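Local coordinates for cobalamin biosynthesis protein CobN (Mycobacterium tuberculosis, PDB 7C6O) that probably serves as the large catalytic subunit of cobaltochelatase, the enzyme that inserts cobalt into the corrin ring during aerobic cobalamin biosynthesis, at residues 47-52 and 64-69; 343-348 and 571-576; 616-621 and 1125-1130; 1054-1059 and 1092-1097. All coordinates share one frame; numbering follows the deposited sequence.

Interaction 1 (47-52 and 64-69); sequences TSDTDL and WANPSR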
loop_
_atom_site.group_PDB
_atom_site.type_symbol
_atom_site.label_atom_id
_atom_site.label_comp_id
_atom_site.label_asym_id
_atom_site.label_seq_id
_atom_site.Cartn_x
_atom_site.Cartn_y
_atom_site.Cartn_z
ATOM N N THR A 47 -2.807 -14.091 39.173
ATOM C CA THR A 47 -2.244 -14.207 37.838
ATOM C C THR A 47 -2.889 -13.247 36.850
ATOM O O THR A 47 -2.484 -13.216 35.684
ATOM C CB THR A 47 -2.381 -15.641 37.332
ATOM O OG1 THR A 47 -3.737 -16.074 37.486
ATOM C CG2 THR A 47 -1.463 -16.566 38.117
ATOM N N SER A 48 -3.878 -12.470 37.284
ATOM C CA SER A 48 -4.485 -11.427 36.467
ATOM C C SER A 48 -3.891 -10.091 36.890
ATOM O O SER A 48 -4.164 -9.607 37.994
ATOM C CB SER A 48 -6.003 -11.422 36.622
ATOM O OG SER A 48 -6.561 -10.244 36.062
ATOM N N ASP A 49 -3.079 -9.495 36.016
ATOM C CA ASP A 49 -2.496 -8.197 36.338
ATOM C C ASP A 49 -3.556 -7.114 36.483
ATOM O O ASP A 49 -3.306 -6.111 37.158
ATOM C CB ASP A 49 -1.471 -7.799 35.276
ATOM C CG ASP A 49 -0.201 -8.628 35.354
ATOM O OD1 ASP A 49 0.148 -9.085 36.465
ATOM O OD2 ASP A 49 0.448 -8.823 34.306
ATOM N N THR A 50 -4.730 -7.297 35.871
ATOM C CA THR A 50 -5.826 -6.357 36.085
ATOM C C THR A 50 -6.209 -6.291 37.560
ATOM O O THR A 50 -6.460 -5.204 38.094
ATOM C CB THR A 50 -7.027 -6.754 35.227
ATOM O OG1 THR A 50 -6.635 -6.782 33.848
ATOM C CG2 THR A 50 -8.167 -5.757 35.399
ATOM N N ASP A 51 -6.248 -7.446 38.235
ATOM C CA ASP A 51 -6.485 -7.470 39.678
ATOM C C ASP A 51 -5.465 -6.613 40.414
ATOM O O ASP A 51 -5.821 -5.797 41.274
ATOM C CB ASP A 51 -6.423 -8.906 40.206
ATOM C CG ASP A 51 -7.552 -9.777 39.697
ATOM O OD1 ASP A 51 -8.507 -9.245 39.096
ATOM O OD2 ASP A 51 -7.477 -11.009 39.904
ATOM N N LEU A 52 -4.182 -6.793 40.090
ATOM C CA LEU A 52 -3.126 -6.100 40.819
ATOM C C LEU A 52 -3.178 -4.598 40.571
ATOM O O LEU A 52 -2.935 -3.804 41.487
ATOM C CB LEU A 52 -1.763 -6.669 40.423
ATOM C CG LEU A 52 -1.661 -8.195 40.468
ATOM C CD1 LEU A 52 -0.243 -8.666 40.161
ATOM C CD2 LEU A 52 -2.131 -8.736 41.813
ATOM N N TRP A 64 1.105 -6.565 46.204
ATOM C CA TRP A 64 0.667 -7.358 45.065
ATOM C C TRP A 64 1.849 -8.005 44.362
ATOM O O TRP A 64 2.967 -7.482 44.369
ATOM C CB TRP A 64 -0.120 -6.513 44.062
ATOM C CG TRP A 64 0.572 -5.249 43.684
ATOM C CD1 TRP A 64 1.565 -5.101 42.759
ATOM C CD2 TRP A 64 0.323 -3.945 44.220
ATOM N NE1 TRP A 64 1.949 -3.785 42.687
ATOM C CE2 TRP A 64 1.202 -3.054 43.574
ATOM C CE3 TRP A 64 -0.558 -3.445 45.183
ATOM C CZ2 TRP A 64 1.228 -1.691 43.862
ATOM C CZ3 TRP A 64 -0.532 -2.091 45.467
ATOM C CH2 TRP A 64 0.355 -1.230 44.808
ATOM N N ALA A 65 1.574 -9.151 43.744
ATOM C CA ALA A 65 2.546 -9.848 42.918
ATOM C C ALA A 65 1.803 -10.859 42.061
ATOM O O ALA A 65 0.753 -11.374 42.456
ATOM C CB ALA A 65 3.617 -10.548 43.761
ATOM N N ASN A 66 2.357 -11.127 40.881
ATOM C CA ASN A 66 1.812 -12.146 39.998
ATOM C C ASN A 66 2.527 -13.465 40.258
ATOM O O ASN A 66 3.753 -13.531 40.102
ATOM C CB ASN A 66 1.976 -11.737 38.545
ATOM C CG ASN A 66 1.172 -12.605 37.600
ATOM O OD1 ASN A 66 1.140 -13.829 37.737
ATOM N ND2 ASN A 66 0.510 -11.974 36.636
ATOM N N PRO A 67 1.817 -14.526 40.655
ATOM C CA PRO A 67 2.495 -15.799 40.956
ATOM C C PRO A 67 3.299 -16.363 39.797
ATOM O O PRO A 67 4.227 -17.146 40.036
ATOM C CB PRO A 67 1.336 -16.732 41.336
ATOM C CG PRO A 67 0.245 -15.822 41.777
ATOM C CD PRO A 67 0.374 -14.586 40.939
ATOM N N SER A 68 2.983 -16.001 38.553
ATOM C CA SER A 68 3.756 -16.489 37.419
ATOM C C SER A 68 5.088 -15.766 37.256
ATOM O O SER A 68 5.900 -16.180 36.422
ATOM C CB SER A 68 2.943 -16.367 36.128
ATOM O OG SER A 68 2.770 -15.012 35.754
ATOM N N ARG A 69 5.329 -14.704 38.023
ATOM C CA ARG A 69 6.582 -13.957 37.998
ATOM C C ARG A 69 7.153 -13.830 39.401
ATOM O O ARG A 69 7.643 -12.769 39.796
ATOM C CB ARG A 69 6.388 -12.568 37.390
ATOM C CG ARG A 69 5.641 -12.533 36.071
ATOM C CD ARG A 69 5.627 -11.119 35.507
ATOM N NE ARG A 69 4.967 -10.170 36.401
ATOM C CZ ARG A 69 3.758 -9.658 36.188
ATOM N NH1 ARG A 69 3.076 -10.000 35.104
ATOM N NH2 ARG A 69 3.234 -8.800 37.054
#
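Trp64 packs on Leu52 where the end of strand 62-65 comes beside the first turn of helix 49-58, closing a beta-alpha-beta unit whose first strand, 42-46, lies next to 62-65 in a parallel sheet. Trp64 CB lies 3.7 Å from Leu52 CD2, and the Leu52 carbonyl oxygen sits over the rim of one indole face. At Ala65 the backbone does the touching: Leu52 CD1 rests 3.6 Å from Ala65 C, bringing the helix against the end of the strand.

Asn66 is the polar centre. With CG anti to the backbone N (chi1 -168°), its amide swings across to the helix start, and ND2 donates to Asp49 OD1 at 2.9 Å. The acceptor lies in the amide plane, yet ND2 comes from above the carboxylate, the two planes being 76° apart. A weak second bond joins Asn66 ND2 to Thr47 O at 3.4 Å. On the other side of the amide, OD1 takes Ser68 N at 3.0 Å, an Asx turn, and Ser68 OG from the same face; these bonds fix the amide's rotation. Pro67 lays CD 3.9 Å from Thr47 CG2, with Trp96 also against its ring.

Arg69 ends the segment with an end-on, two-nitrogen salt bridge to Asp49, while Asn66 CB lies over one face of its guanidinium. NH1 gives a nearly straight bond (170°) to the syn lone pair of Asp49 OD2 at 3.0 Å. Arg69 NH2 reaches Asp49 OD1 at 3.2 Å, from the face of the carboxylate opposite to Asn66 ND2.

Interaction 2 (343-348 and 571-576); sequences PERCAR and MSASCG
Arg345 folds its side chain twice, at chi2 (-71°) and chi3 (85°), which lays the guanidinium flat against the peptide between Ser572 and Ala573, with Met571 O at its edge. Glu344 bends at chi2 (-83°), and its carboxylate comes to lie along the edge of the same guanidinium. The two neighbours thus form a side-on salt bridge: Arg345 NE reaches Glu344 OE1 at 2.8 Å, and Arg345 NH2 meets the syn lone pair of Glu344 OE2 at 2.9 Å, almost in the plane of both groups.

Held in this way, the guanidinium has Ala573 N over the centre of one face, 3.7 Å from Arg345 CZ. Arg345 NH1 donates to Met571 O at 2.9 Å, a bent bond approaching from above the carbonyl plane. The Ala573 methyl abuts the Glu344 carboxylate, CB standing 3.5 Å from Glu344 OE1. The loop keeps its shape through a type I turn from Ser572 to Cys575, closed by Cys575 N to Ser572 O.

On the far face of the guanidinium lies Arg348 CB, one helical turn on. Arg345 NH1 has a second partner in Asp578 of helix 576-581. Asp578 also pairs with Arg348, which meets Asp583 as well, so the two arginine charges are probably largely offset. The contact thus joins the first turn of helix 343-361 to the loop leading into helix 576-581, with Val324 of strand 321-331 and Trp296 of helix 293-298 packed against Arg345.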
loop_
_atom_site.group_PDB
_atom_site.type_symbol
_atom_site.label_atom_id
_atom_site.label_comp_id
_atom_site.label_asym_id
_atom_site.label_seq_id
_atom_site.Cartn_x
_atom_site.Cartn_y
_atom_site.Cartn_z
ATOM N N PRO A 343 0.526 14.516 25.307
ATOM C CA PRO A 343 -0.485 15.573 25.117
ATOM C C PRO A 343 -0.460 16.199 23.732
ATOM O O PRO A 343 -1.520 16.548 23.196
ATOM C CB PRO A 343 -0.130 16.593 26.207
ATOM C CG PRO A 343 0.646 15.816 27.225
ATOM C CD PRO A 343 1.414 14.793 26.448
ATOM N N GLU A 344 0.723 16.358 23.139
ATOM C CA GLU A 344 0.795 16.935 21.801
ATOM C C GLU A 344 0.148 16.016 20.771
ATOM O O GLU A 344 -0.608 16.478 19.908
ATOM C CB GLU A 344 2.251 17.233 21.437
ATOM C CG GLU A 344 2.429 18.015 20.142
ATOM C CD GLU A 344 2.386 17.129 18.911
ATOM O OE1 GLU A 344 2.768 15.942 19.015
ATOM O OE2 GLU A 344 1.962 17.617 17.841
ATOM N N ARG A 345 0.425 14.710 20.846
ATOM C CA ARG A 345 -0.227 13.773 19.938
ATOM C C ARG A 345 -1.715 13.641 20.239
ATOM O O ARG A 345 -2.507 13.379 19.327
ATOM C CB ARG A 345 0.457 12.408 20.005
ATOM C CG ARG A 345 1.867 12.367 19.412
ATOM C CD ARG A 345 1.855 12.477 17.884
ATOM N NE ARG A 345 1.820 13.865 17.422
ATOM C CZ ARG A 345 1.695 14.227 16.149
ATOM N NH1 ARG A 345 1.586 13.304 15.201
ATOM N NH2 ARG A 345 1.674 15.512 15.821
ATOM N N CYS A 346 -2.111 13.809 21.504
ATOM C CA CYS A 346 -3.532 13.871 21.827
ATOM C C CYS A 346 -4.211 15.002 21.069
ATOM O O CYS A 346 -5.344 14.852 20.594
ATOM C CB CYS A 346 -3.731 14.051 23.333
ATOM S SG CYS A 346 -3.489 12.557 24.315
ATOM N N ALA A 347 -3.526 16.140 20.937
ATOM C CA ALA A 347 -4.090 17.270 20.208
ATOM C C ALA A 347 -4.268 16.946 18.730
ATOM O O ALA A 347 -5.252 17.370 18.111
ATOM C CB ALA A 347 -3.201 18.502 20.387
ATOM N N ARG A 348 -3.331 16.197 18.147
ATOM C CA ARG A 348 -3.461 15.816 16.743
ATOM C C ARG A 348 -4.639 14.872 16.539
ATOM O O ARG A 348 -5.427 15.042 15.603
ATOM C CB ARG A 348 -2.163 15.179 16.245
ATOM C CG ARG A 348 -2.258 14.596 14.839
ATOM C CD ARG A 348 -2.331 15.681 13.765
ATOM N NE ARG A 348 -1.074 16.414 13.632
ATOM C CZ ARG A 348 -0.914 17.699 13.934
ATOM N NH1 ARG A 348 -1.938 18.415 14.378
ATOM N NH2 ARG A 348 0.272 18.274 13.783
ATOM N N MET A 571 2.685 8.648 12.893
ATOM C CA MET A 571 3.436 9.871 12.641
ATOM C C MET A 571 3.641 10.672 13.922
ATOM O O MET A 571 2.783 10.704 14.810
ATOM C CB MET A 571 2.720 10.730 11.597
ATOM C CG MET A 571 2.240 9.960 10.367
ATOM S SD MET A 571 3.473 8.842 9.663
ATOM C CE MET A 571 4.700 9.996 9.060
ATOM N N SER A 572 4.800 11.320 14.007
ATOM C CA SER A 572 5.168 12.190 15.115
ATOM C C SER A 572 5.098 13.646 14.680
ATOM O O SER A 572 4.884 13.964 13.505
ATOM C CB SER A 572 6.578 11.869 15.623
ATOM O OG SER A 572 7.563 12.322 14.710
ATOM N N ALA A 573 5.303 14.539 15.651
ATOM C CA ALA A 573 5.320 15.965 15.353
ATOM C C ALA A 573 6.536 16.371 14.528
ATOM O O ALA A 573 6.521 17.440 13.907
ATOM C CB ALA A 573 5.274 16.774 16.652
ATOM N N SER A 574 7.586 15.552 14.502
ATOM C CA SER A 574 8.761 15.869 13.707
ATOM C C SER A 574 8.730 15.220 12.331
ATOM O O SER A 574 9.698 15.356 11.575
ATOM C CB SER A 574 10.036 15.458 14.453
ATOM O OG SER A 574 10.132 14.053 14.573
ATOM N N CYS A 575 7.644 14.532 11.985
ATOM C CA CYS A 575 7.516 13.878 10.691
ATOM C C CYS A 575 6.995 14.867 9.656
ATOM O O CYS A 575 6.014 15.577 9.904
ATOM C CB CYS A 575 6.582 12.672 10.784
ATOM S SG CYS A 575 7.211 11.314 11.789
ATOM N N GLY A 576 7.653 14.901 8.499
ATOM C CA GLY A 576 7.294 15.786 7.414
ATOM C C GLY A 576 5.818 15.809 7.058
ATOM O O GLY A 576 5.204 16.878 6.982
#

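Interaction 3 (616-621 and 1125-1130); sequences PMARAE and NPRWMA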
loop_
_atom_site.group_PDB
_atom_site.type_symbol
_atom_site.label_atom_id
_atom_site.label_comp_id
_atom_site.label_asym_id
_atom_site.label_seq_id
_atom_site.Cartn_x
_atom_site.Cartn_y
_atom_site.Cartn_z
ATOM N N PRO A 616 -10.719 1.916 -19.114
ATOM C CA PRO A 616 -11.328 0.951 -20.032
ATOM C C PRO A 616 -10.247 0.124 -20.712
ATOM O O PRO A 616 -9.178 0.633 -21.055
ATOM C CB PRO A 616 -12.086 1.836 -21.029
ATOM C CG PRO A 616 -11.386 3.149 -20.974
ATOM C CD PRO A 616 -10.945 3.307 -19.543
ATOM N N MET A 617 -10.529 -1.169 -20.879
ATOM C CA MET A 617 -9.590 -2.130 -21.440
ATOM C C MET A 617 -10.177 -2.771 -22.691
ATOM O O MET A 617 -11.396 -2.911 -22.822
ATOM C CB MET A 617 -9.243 -3.231 -20.425
ATOM C CG MET A 617 -8.741 -2.714 -19.084
ATOM S SD MET A 617 -7.146 -1.876 -19.185
ATOM C CE MET A 617 -6.071 -3.235 -19.643
ATOM N N ALA A 618 -9.294 -3.175 -23.603
ATOM C CA ALA A 618 -9.703 -3.875 -24.815
ATOM C C ALA A 618 -8.516 -4.658 -25.355
ATOM O O ALA A 618 -7.363 -4.390 -25.007
ATOM C CB ALA A 618 -10.235 -2.905 -25.877
ATOM N N ARG A 619 -8.814 -5.633 -26.212
ATOM C CA ARG A 619 -7.762 -6.440 -26.816
ATOM C C ARG A 619 -6.886 -5.575 -27.714
ATOM O O ARG A 619 -7.368 -4.654 -28.378
ATOM C CB ARG A 619 -8.377 -7.592 -27.614
ATOM C CG ARG A 619 -7.664 -8.922 -27.438
ATOM C CD ARG A 619 -8.578 -10.090 -27.795
ATOM N NE ARG A 619 -8.791 -10.212 -29.232
ATOM C CZ ARG A 619 -8.277 -11.180 -29.985
ATOM N NH1 ARG A 619 -7.522 -12.122 -29.437
ATOM N NH2 ARG A 619 -8.525 -11.210 -31.286
ATOM N N ALA A 620 -5.582 -5.874 -27.727
ATOM C CA ALA A 620 -4.648 -5.052 -28.493
ATOM C C ALA A 620 -4.899 -5.167 -29.992
ATOM O O ALA A 620 -4.790 -4.173 -30.720
ATOM C CB ALA A 620 -3.209 -5.444 -28.164
ATOM N N GLU A 621 -5.228 -6.372 -30.467
ATOM C CA GLU A 621 -5.466 -6.666 -31.880
ATOM C C GLU A 621 -4.214 -6.445 -32.726
ATOM O O GLU A 621 -3.148 -6.114 -32.195
ATOM C CB GLU A 621 -6.632 -5.831 -32.423
ATOM C CG GLU A 621 -7.987 -6.177 -31.815
ATOM C CD GLU A 621 -8.378 -7.635 -32.020
ATOM O OE1 GLU A 621 -9.048 -8.202 -31.130
ATOM O OE2 GLU A 621 -8.016 -8.218 -33.065
ATOM N N ASN A 1125 0.745 1.228 -30.907
ATOM C CA ASN A 1125 -0.507 0.641 -31.362
ATOM C C ASN A 1125 -1.478 1.758 -31.715
ATOM O O ASN A 1125 -1.829 2.558 -30.837
ATOM C CB ASN A 1125 -1.086 -0.259 -30.270
ATOM C CG ASN A 1125 -2.269 -1.078 -30.745
ATOM O OD1 ASN A 1125 -3.022 -0.661 -31.623
ATOM N ND2 ASN A 1125 -2.439 -2.258 -30.157
ATOM N N PRO A 1126 -1.938 1.859 -32.966
ATOM C CA PRO A 1126 -2.838 2.968 -33.323
ATOM C C PRO A 1126 -4.110 3.005 -32.495
ATOM O O PRO A 1126 -4.674 4.089 -32.300
ATOM C CB PRO A 1126 -3.131 2.720 -34.812
ATOM C CG PRO A 1126 -2.801 1.277 -35.044
ATOM C CD PRO A 1126 -1.671 0.968 -34.106
ATOM N N ARG A 1127 -4.571 1.860 -31.984
ATOM C CA ARG A 1127 -5.760 1.857 -31.136
ATOM C C ARG A 1127 -5.499 2.576 -29.818
ATOM O O ARG A 1127 -6.361 3.317 -29.329
ATOM C CB ARG A 1127 -6.226 0.422 -30.881
ATOM C CG ARG A 1127 -6.856 -0.257 -32.088
ATOM C CD ARG A 1127 -7.309 -1.671 -31.749
ATOM N NE ARG A 1127 -8.061 -1.714 -30.497
ATOM C CZ ARG A 1127 -9.349 -1.403 -30.385
ATOM N NH1 ARG A 1127 -10.039 -1.022 -31.452
ATOM N NH2 ARG A 1127 -9.950 -1.470 -29.205
ATOM N N TRP A 1128 -4.317 2.373 -29.230
ATOM C CA TRP A 1128 -3.995 3.054 -27.980
ATOM C C TRP A 1128 -3.728 4.535 -28.208
ATOM O O TRP A 1128 -4.159 5.377 -27.413
ATOM C CB TRP A 1128 -2.789 2.401 -27.306
ATOM C CG TRP A 1128 -2.423 3.084 -26.025
ATOM C CD1 TRP A 1128 -3.004 2.901 -24.804
ATOM C CD2 TRP A 1128 -1.415 4.085 -25.844
ATOM N NE1 TRP A 1128 -2.416 3.719 -23.870
ATOM C CE2 TRP A 1128 -1.434 4.455 -24.483
ATOM C CE3 TRP A 1128 -0.496 4.701 -26.698
ATOM C CZ2 TRP A 1128 -0.569 5.411 -23.957
ATOM C CZ3 TRP A 1128 0.366 5.648 -26.173
ATOM C CH2 TRP A 1128 0.322 5.996 -24.817
ATOM N N MET A 1129 -3.006 4.876 -29.280
ATOM C CA MET A 1129 -2.745 6.284 -29.558
ATOM C C MET A 1129 -4.041 7.040 -29.818
ATOM O O MET A 1129 -4.218 8.165 -29.335
ATOM C CB MET A 1129 -1.785 6.425 -30.740
ATOM C CG MET A 1129 -0.395 5.877 -30.464
ATOM S SD MET A 1129 0.818 6.314 -31.727
ATOM C CE MET A 1129 0.866 8.097 -31.536
ATOM N N ALA A 1130 -4.968 6.434 -30.565
ATOM C CA ALA A 1130 -6.251 7.083 -30.812
ATOM C C ALA A 1130 -7.052 7.222 -29.523
ATOM O O ALA A 1130 -7.749 8.225 -29.324
ATOM C CB ALA A 1130 -7.041 6.299 -31.861
HETATM O O HOH W 1 -7.388 -1.977 -27.823
HETATM O O HOH W 2 -4.426 -2.693 -33.193
#
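Ala618 makes the first touch, its CB 3.6 Å from Arg1127 NH2 at the edge of the guanidinium. Strand 617-619, paired antiparallel with 696-698, here runs past the start of helix 1126-1132. At Arg619 the link goes through water: its carbonyl oxygen accepts from a water at 2.7 Å, and that water accepts from Arg1127 NE at 2.8 Å. A bend at chi3 (47°) turns the end of Arg1127 to meet it.

Ala620 carries the direct bond. Asn1125 ND2 donates to Ala620 O at 3.1 Å, nearly straight (172°) and in its own amide plane, though from above the carbonyl plane. A second water donates to both Ala620 O and Asn1125 OD1, each at 2.9 Å. Asn1125 ND2 also binds Ala1121 O. Glu621 follows with CB beside Arg1127 CD, while its OE1 holds Arg619 NE in a salt bridge; Arg619 pairs further with Asp694.

Asn1125 OD1 also takes Arg1127 N at 3.0 Å, the mark of an asparagine N-cap: one amide caps the helix and ties it to the residue after the strand.

Interaction 4 (1054-1059 and 1092-1097); sequences IAVAAK and APAAYI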
loop_
_atom_site.group_PDB
_atom_site.type_symbol
_atom_site.label_atom_id
_atom_site.label_comp_id
_atom_site.label_asym_id
_atom_site.label_seq_id
_atom_site.Cartn_x
_atom_site.Cartn_y
_atom_site.Cartn_z
ATOM N N ILE A 1054 24.946 -11.180 -8.913
ATOM C CA ILE A 1054 23.634 -11.313 -9.536
ATOM C C ILE A 1054 23.796 -11.756 -10.981
ATOM O O ILE A 1054 24.419 -11.062 -11.796
ATOM C CB ILE A 1054 22.852 -9.999 -9.440
ATOM C CG1 ILE A 1054 22.523 -9.684 -7.980
ATOM C CG2 ILE A 1054 21.581 -10.081 -10.285
ATOM C CD1 ILE A 1054 21.846 -8.338 -7.785
ATOM N N ALA A 1055 23.235 -12.920 -11.306
ATOM C CA ALA A 1055 23.258 -13.433 -12.669
ATOM C C ALA A 1055 22.013 -13.050 -13.455
ATOM O O ALA A 1055 22.091 -12.873 -14.678
ATOM C CB ALA A 1055 23.409 -14.958 -12.654
ATOM N N VAL A 1056 20.869 -12.928 -12.782
ATOM C CA VAL A 1056 19.611 -12.522 -13.402
ATOM C C VAL A 1056 18.992 -11.432 -12.544
ATOM O O VAL A 1056 18.741 -11.650 -11.352
ATOM C CB VAL A 1056 18.615 -13.685 -13.537
ATOM C CG1 VAL A 1056 17.586 -13.368 -14.609
ATOM C CG2 VAL A 1056 19.319 -14.989 -13.810
ATOM N N ALA A 1057 18.716 -10.279 -13.146
ATOM C CA ALA A 1057 17.936 -9.235 -12.491
ATOM C C ALA A 1057 16.481 -9.385 -12.921
ATOM O O ALA A 1057 16.169 -9.268 -14.111
ATOM C CB ALA A 1057 18.473 -7.848 -12.839
ATOM N N ALA A 1058 15.597 -9.653 -11.965
ATOM C CA ALA A 1058 14.219 -9.998 -12.273
ATOM C C ALA A 1058 13.251 -8.988 -11.671
ATOM O O ALA A 1058 13.485 -8.438 -10.593
ATOM C CB ALA A 1058 13.876 -11.406 -11.767
ATOM N N LYS A 1059 12.160 -8.752 -12.395
ATOM C CA LYS A 1059 11.026 -7.979 -11.911
ATOM C C LYS A 1059 9.765 -8.635 -12.442
ATOM O O LYS A 1059 9.733 -9.084 -13.590
ATOM C CB LYS A 1059 11.086 -6.513 -12.363
ATOM C CG LYS A 1059 9.917 -5.668 -11.864
ATOM C CD LYS A 1059 9.943 -5.552 -10.348
ATOM C CE LYS A 1059 8.732 -4.801 -9.807
ATOM N NZ LYS A 1059 7.487 -5.626 -9.760
ATOM N N ALA A 1092 26.539 -6.465 -17.944
ATOM C CA ALA A 1092 25.157 -6.470 -17.500
ATOM C C ALA A 1092 24.721 -7.898 -17.187
ATOM O O ALA A 1092 25.118 -8.837 -17.884
ATOM C CB ALA A 1092 24.242 -5.864 -18.563
ATOM N N PRO A 1093 23.927 -8.099 -16.142
ATOM C CA PRO A 1093 23.337 -9.420 -15.917
ATOM C C PRO A 1093 22.217 -9.658 -16.914
ATOM O O PRO A 1093 21.783 -8.756 -17.633
ATOM C CB PRO A 1093 22.805 -9.328 -14.488
ATOM C CG PRO A 1093 22.429 -7.880 -14.349
ATOM C CD PRO A 1093 23.436 -7.104 -15.172
ATOM N N ALA A 1094 21.750 -10.900 -16.962
ATOM C CA ALA A 1094 20.492 -11.160 -17.643
ATOM C C ALA A 1094 19.380 -10.384 -16.946
ATOM O O ALA A 1094 19.405 -10.176 -15.730
ATOM C CB ALA A 1094 20.182 -12.657 -17.652
ATOM N N ALA A 1095 18.412 -9.918 -17.730
ATOM C CA ALA A 1095 17.294 -9.141 -17.203
ATOM C C ALA A 1095 16.005 -9.810 -17.656
ATOM O O ALA A 1095 15.693 -9.814 -18.851
ATOM C CB ALA A 1095 17.359 -7.687 -17.671
ATOM N N TYR A 1096 15.271 -10.389 -16.711
ATOM C CA TYR A 1096 14.052 -11.126 -17.005
ATOM C C TYR A 1096 12.839 -10.415 -16.422
ATOM O O TYR A 1096 12.926 -9.745 -15.390
ATOM C CB TYR A 1096 14.094 -12.548 -16.434
ATOM C CG TYR A 1096 15.052 -13.502 -17.110
ATOM C CD1 TYR A 1096 15.803 -13.116 -18.212
ATOM C CD2 TYR A 1096 15.193 -14.805 -16.643
ATOM C CE1 TYR A 1096 16.676 -13.999 -18.827
ATOM C CE2 TYR A 1096 16.065 -15.692 -17.248
ATOM C CZ TYR A 1096 16.801 -15.286 -18.338
ATOM O OH TYR A 1096 17.666 -16.174 -18.936
ATOM N N ILE A 1097 11.703 -10.595 -17.090
ATOM C CA ILE A 1097 10.398 -10.173 -16.596
ATOM C C ILE A 1097 9.595 -11.431 -16.293
ATOM O O ILE A 1097 9.386 -12.268 -17.179
ATOM C CB ILE A 1097 9.660 -9.288 -17.612
ATOM C CG1 ILE A 1097 10.334 -7.920 -17.736
ATOM C CG2 ILE A 1097 8.191 -9.144 -17.234
ATOM C CD1 ILE A 1097 10.222 -7.070 -16.493
#
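Val1056 and Ala1094 lead off a parallel pairing of strands 1056-1061 and 1094-1099, in which four backbone bonds alternate in direction. Ala1055 O accepts from Ala1094 N at 3.0 Å, and Ala1094 O takes Ala1057 N at 2.7 Å. Next, Ala1057 O receives Tyr1096 N at 3.0 Å, and Tyr1096 O closes the series on Lys1059 N at 3.2 Å. Ala1057 O has a second donor, His1078 NE2 from helix 1072-1089. The alternate residues of 1054-1059 turn their backbone polar groups the other way: Val1056 and Ala1058 both bond Gly882 of strand 880-885. Weaker CA-H...O contacts supplement the amide bonds, as from Val1056 CA to Ala1094 O at 3.3 Å.

On one face of the sheet, Val1056 turns CG1 anti to its own N (chi1 -159°) and sets it over the Tyr1096 ring, 3.7 Å from the centroid and 21° off the normal, a CH-pi contact. Helix 853-874 covers this side, Leu866 lying on Ala1058. On the other face are Ala1057, Lys1059, Ala1095 and Ile1097; Ile1097 CD1 folds over Lys1059 O at 3.6 Å. The Lys1059 side chain turns from the partner strand and makes a cation-pi contact with Trp886.

Four of the eight bridged residues, Ala1057, Ala1058, Ala1094 and Ala1095, are alanines, which probably lets helices pack closely on both faces; main-chain bonds, not side-chain polarity, hold the two strands of this beta-alpha-beta unit together.

From the N terminus, interaction 1 closes a short loop through helix 49-58 and completes a beta-alpha-beta unit in the four-stranded parallel sheet. Interaction 2 then opens and spans 222 residues, tying helix 343-361, which follows the seven-stranded sheet, to the loop before helix 576-581. Interaction 3 starts after that and closes the longest loop, 503 residues, joining the small 617-619/696-698 sheet to helix 1126-1132 in the C-terminal helical region. Interaction 4 nests inside it, pairing neighbouring strands 1056-1061 and 1094-1099 of the mixed sheet that begins at 880-885. No two loops cross. Interactions 3 and 4 have centres about 30 Å apart; interactions 1 and 3, about 68 Å, on opposite sides of the chain's centre.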